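Local atomic coordinates of catechol 2,3-dioxygenase (Pseudomonas sp., PDB entry 3HPV), a protein that probably opens the ring of catechol beside its pair of hydroxyls (extradiol cleavage), using ferrous iron and dioxygen to form 2-hydroxy-6-oxohexa-2,4-dienoate. Residues A[149-154]-A[197-202]. Sequence-based numbering, arbitrary orientation.
With FE2 (Fe (II) ion), chain E.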
ATOM      1  N   PRO A 149     -15.766   2.089  -6.082  1.00 16.11           N
ATOM      2  CA  PRO A 149     -14.984   1.409  -7.105  1.00 17.58           C
ATOM      3  C   PRO A 149     -14.760   2.338  -8.319  1.00 17.91           C
ATOM      4  O   PRO A 149     -15.513   3.296  -8.551  1.00 14.37           O
ATOM      5  CB  PRO A 149     -15.850   0.192  -7.446  1.00 14.86           C
ATOM      6  CG  PRO A 149     -17.198   0.649  -7.190  1.00 17.25           C
ATOM      7  CD  PRO A 149     -17.043   1.394  -5.875  1.00 19.15           C
ATOM      8  N   ILE A 150     -13.712   2.031  -9.069  1.00 15.32           N
ATOM      9  CA  ILE A 150     -13.295   2.756 -10.261  1.00 17.52           C
ATOM     10  C   ILE A 150     -14.111   2.387 -11.535  1.00 17.58           C
ATOM     11  O   ILE A 150     -14.390   3.258 -12.369  1.00 17.67           O
ATOM     12  CB  ILE A 150     -11.716   2.524 -10.472  1.00 20.87           C
ATOM     13  CG1 ILE A 150     -10.927   3.574  -9.692  1.00 24.98           C
ATOM     14  CG2 ILE A 150     -11.288   2.698 -11.904  1.00 19.17           C
ATOM     15  CD1 ILE A 150     -11.649   4.118  -8.471  1.00 28.82           C
ATOM     16  N   GLN A 151     -14.507   1.124 -11.691  1.00 16.93           N
ATOM     17  CA  GLN A 151     -15.252   0.718 -12.904  1.00 21.19           C
ATOM     18  C   GLN A 151     -15.867  -0.658 -12.775  1.00 19.14           C
ATOM     19  O   GLN A 151     -15.459  -1.449 -11.929  1.00 19.46           O
ATOM     20  CB  GLN A 151     -14.321   0.656 -14.147  1.00 16.53           C
ATOM     21  CG  GLN A 151     -13.210  -0.418 -14.001  1.00 18.58           C
ATOM     22  CD  GLN A 151     -12.331  -0.631 -15.240  1.00 15.22           C
ATOM     23  OE1 GLN A 151     -11.970   0.316 -15.951  1.00 13.72           O
ATOM     24  NE2 GLN A 151     -11.949  -1.881 -15.472  1.00 15.25           N
ATOM     25  N   LEU A 152     -16.852  -0.917 -13.632  1.00 18.37           N
ATOM     26  CA  LEU A 152     -17.493  -2.213 -13.720  1.00 15.03           C
ATOM     27  C   LEU A 152     -16.432  -2.942 -14.522  1.00 15.49           C
ATOM     28  O   LEU A 152     -16.211  -2.633 -15.705  1.00 15.39           O
ATOM     29  CB  LEU A 152     -18.768  -2.134 -14.557  1.00 16.04           C
ATOM     30  CG  LEU A 152     -19.341  -3.480 -15.031  1.00 16.89           C
ATOM     31  CD1 LEU A 152     -19.777  -4.341 -13.854  1.00 11.74           C
ATOM     32  CD2 LEU A 152     -20.548  -3.210 -15.957  1.00 24.08           C
ATOM     33  N   ASP A 153     -15.776  -3.903 -13.890  1.00 15.79           N
ATOM     34  CA  ASP A 153     -14.690  -4.631 -14.535  1.00 15.42           C
ATOM     35  C   ASP A 153     -15.086  -5.817 -15.417  1.00 18.42           C
ATOM     36  O   ASP A 153     -14.522  -6.023 -16.506  1.00 16.55           O
ATOM     37  CB  ASP A 153     -13.710  -5.112 -13.474  1.00 10.42           C
ATOM     38  CG  ASP A 153     -12.353  -5.391 -14.045  1.00 14.70           C
ATOM     39  OD1 ASP A 153     -11.609  -4.409 -14.293  1.00 15.12           O
ATOM     40  OD2 ASP A 153     -12.037  -6.585 -14.262  1.00 11.28           O
ATOM     41  N   HIS A 154     -16.033  -6.609 -14.925  1.00 17.86           N
ATOM     42  CA  HIS A 154     -16.505  -7.786 -15.634  1.00 17.16           C
ATOM     43  C   HIS A 154     -17.591  -8.424 -14.790  1.00 16.46           C
ATOM     44  O   HIS A 154     -18.132  -7.807 -13.869  1.00 20.14           O
ATOM     45  CB  HIS A 154     -15.358  -8.795 -15.822  1.00 18.19           C
ATOM     46  CG  HIS A 154     -14.764  -9.282 -14.534  1.00 18.35           C
ATOM     47  ND1 HIS A 154     -13.772  -8.597 -13.865  1.00 17.76           N
ATOM     48  CD2 HIS A 154     -15.066 -10.352 -13.758  1.00 17.41           C
ATOM     49  CE1 HIS A 154     -13.492  -9.221 -12.734  1.00 14.25           C
ATOM     50  NE2 HIS A 154     -14.263 -10.286 -12.644  1.00 17.54           N
ATOM     51  N   SER A 197      -9.813  -6.674 -24.651  1.00 19.11           N
ATOM     52  CA  SER A 197      -8.944  -5.530 -24.401  1.00 14.94           C
ATOM     53  C   SER A 197      -7.554  -6.009 -23.964  1.00 17.65           C
ATOM     54  O   SER A 197      -7.036  -7.004 -24.479  1.00 16.79           O
ATOM     55  CB  SER A 197      -9.581  -4.727 -23.279  1.00 18.70           C
ATOM     56  OG  SER A 197      -9.725  -5.543 -22.115  1.00 20.44           O
ATOM     57  N   HIS A 198      -6.904  -5.271 -23.064  1.00 17.41           N
ATOM     58  CA  HIS A 198      -5.641  -5.784 -22.552  1.00 16.40           C
ATOM     59  C   HIS A 198      -5.803  -6.015 -21.057  1.00 17.51           C
ATOM     60  O   HIS A 198      -4.861  -5.951 -20.288  1.00 15.65           O
ATOM     61  CB  HIS A 198      -4.406  -4.929 -22.898  1.00 16.85           C
ATOM     62  CG  HIS A 198      -4.501  -3.485 -22.532  1.00 22.91           C
ATOM     63  ND1 HIS A 198      -5.028  -2.537 -23.384  1.00 26.33           N
ATOM     64  CD2 HIS A 198      -4.039  -2.807 -21.454  1.00 22.64           C
ATOM     65  CE1 HIS A 198      -4.880  -1.337 -22.850  1.00 26.63           C
ATOM     66  NE2 HIS A 198      -4.283  -1.471 -21.679  1.00 24.71           N
ATOM     67  N   LYS A 199      -7.049  -6.285 -20.666  1.00 18.15           N
ATOM     68  CA  LYS A 199      -7.368  -6.612 -19.295  1.00 16.57           C
ATOM     69  C   LYS A 199      -7.354  -8.132 -19.225  1.00 15.90           C
ATOM     70  O   LYS A 199      -7.579  -8.802 -20.239  1.00 12.28           O
ATOM     71  CB  LYS A 199      -8.757  -6.110 -18.915  1.00 16.04           C
ATOM     72  CG  LYS A 199      -8.874  -4.595 -18.947  1.00 16.94           C
ATOM     73  CD  LYS A 199     -10.101  -4.123 -18.226  1.00 19.15           C
ATOM     74  CE  LYS A 199     -11.321  -4.898 -18.606  1.00 15.50           C
ATOM     75  NZ  LYS A 199     -12.406  -4.618 -17.639  1.00 13.43           N
ATOM     76  N   VAL A 200      -7.086  -8.669 -18.036  1.00 14.25           N
ATOM     77  CA  VAL A 200      -7.069 -10.112 -17.834  1.00 14.50           C
ATOM     78  C   VAL A 200      -8.372 -10.712 -18.367  1.00 16.22           C
ATOM     79  O   VAL A 200      -8.373 -11.763 -19.003  1.00 14.74           O
ATOM     80  CB  VAL A 200      -6.873 -10.439 -16.348  1.00 14.79           C
ATOM     81  CG1 VAL A 200      -7.061 -11.936 -16.092  1.00  9.88           C
ATOM     82  CG2 VAL A 200      -5.471  -9.983 -15.931  1.00 13.53           C
ATOM     83  N   HIS A 201      -9.485 -10.049 -18.083  1.00 19.18           N
ATOM     84  CA  HIS A 201     -10.767 -10.484 -18.615  1.00 19.03           C
ATOM     85  C   HIS A 201     -11.873  -9.451 -18.436  1.00 19.63           C
ATOM     86  O   HIS A 201     -11.922  -8.721 -17.437  1.00 14.50           O
ATOM     87  CB  HIS A 201     -11.193 -11.836 -18.043  1.00 20.19           C
ATOM     88  CG  HIS A 201     -11.630 -11.797 -16.615  1.00 26.53           C
ATOM     89  ND1 HIS A 201     -10.838 -11.288 -15.606  1.00 26.15           N
ATOM     90  CD2 HIS A 201     -12.759 -12.252 -16.021  1.00 25.26           C
ATOM     91  CE1 HIS A 201     -11.465 -11.431 -14.451  1.00 28.63           C
ATOM     92  NE2 HIS A 201     -12.631 -12.014 -14.674  1.00 25.35           N
ATOM     93  N   ASP A 202     -12.727  -9.380 -19.459  1.00 18.07           N
ATOM     94  CA  ASP A 202     -13.866  -8.476 -19.488  1.00 18.67           C
ATOM     95  C   ASP A 202     -15.093  -9.288 -19.096  1.00 16.68           C
ATOM     96  O   ASP A 202     -16.123  -8.735 -18.729  1.00 17.41           O
ATOM     97  CB  ASP A 202     -14.008  -7.866 -20.889  1.00 16.90           C
ATOM     98  CG  ASP A 202     -12.868  -6.911 -21.223  1.00 20.44           C
ATOM     99  OD1 ASP A 202     -12.956  -5.715 -20.842  1.00 16.49           O
ATOM    100  OD2 ASP A 202     -11.878  -7.360 -21.856  1.00 18.33           O
TER
HETATM  101 FE   FE2 E 310     -14.088 -11.674 -10.836  1.00 27.61          FE
HETATM  102  O   HOH W   1     -10.230  -8.105 -15.167  1.00 26.80           O
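Lys199 reaches across to Asp153 and donates from NZ to the backbone O of Asp153 (2.8 Å), lying in the carbonyl plane on a lone pair; a bend at chi3 (-47°) steers the ammonium there. Lys199 NZ also makes a weak hydrogen bond to Asp153 OD1 (3.4 Å) as part of a salt bridge. This is the iron site of an extradiol dioxygenase with the glyoxalase (vicinal oxygen chelate) fold: strand 151-159 supplies His154, whose NE2 binds the ferrous ion at 2.3 Å, with His216 and Glu267 as the other protein ligands. Asp153 is a second-shell carboxylate: its OD2 takes the hydrogen of His154 ND1 (2.7 Å) on the anti lone pair, nearly in the ring plane, which, with the iron on NE2, fixes the rotation of the imidazole, while Gln151 NE2 donates a hydrogen bond to Asp153 OD1. A water donates to Asp153 OD2 and to His201 O, linking strand and loop a second way. Beyond the polar network, His201 packs against the metal ligand, ring centroids 3.8 Å apart and planes inclined at 43°. Trp193 meets the His201 ring edge-to-face. His201 NE2 sits over one face of the His154 ring, toward its rim, 3.1 Å from His154 CD2.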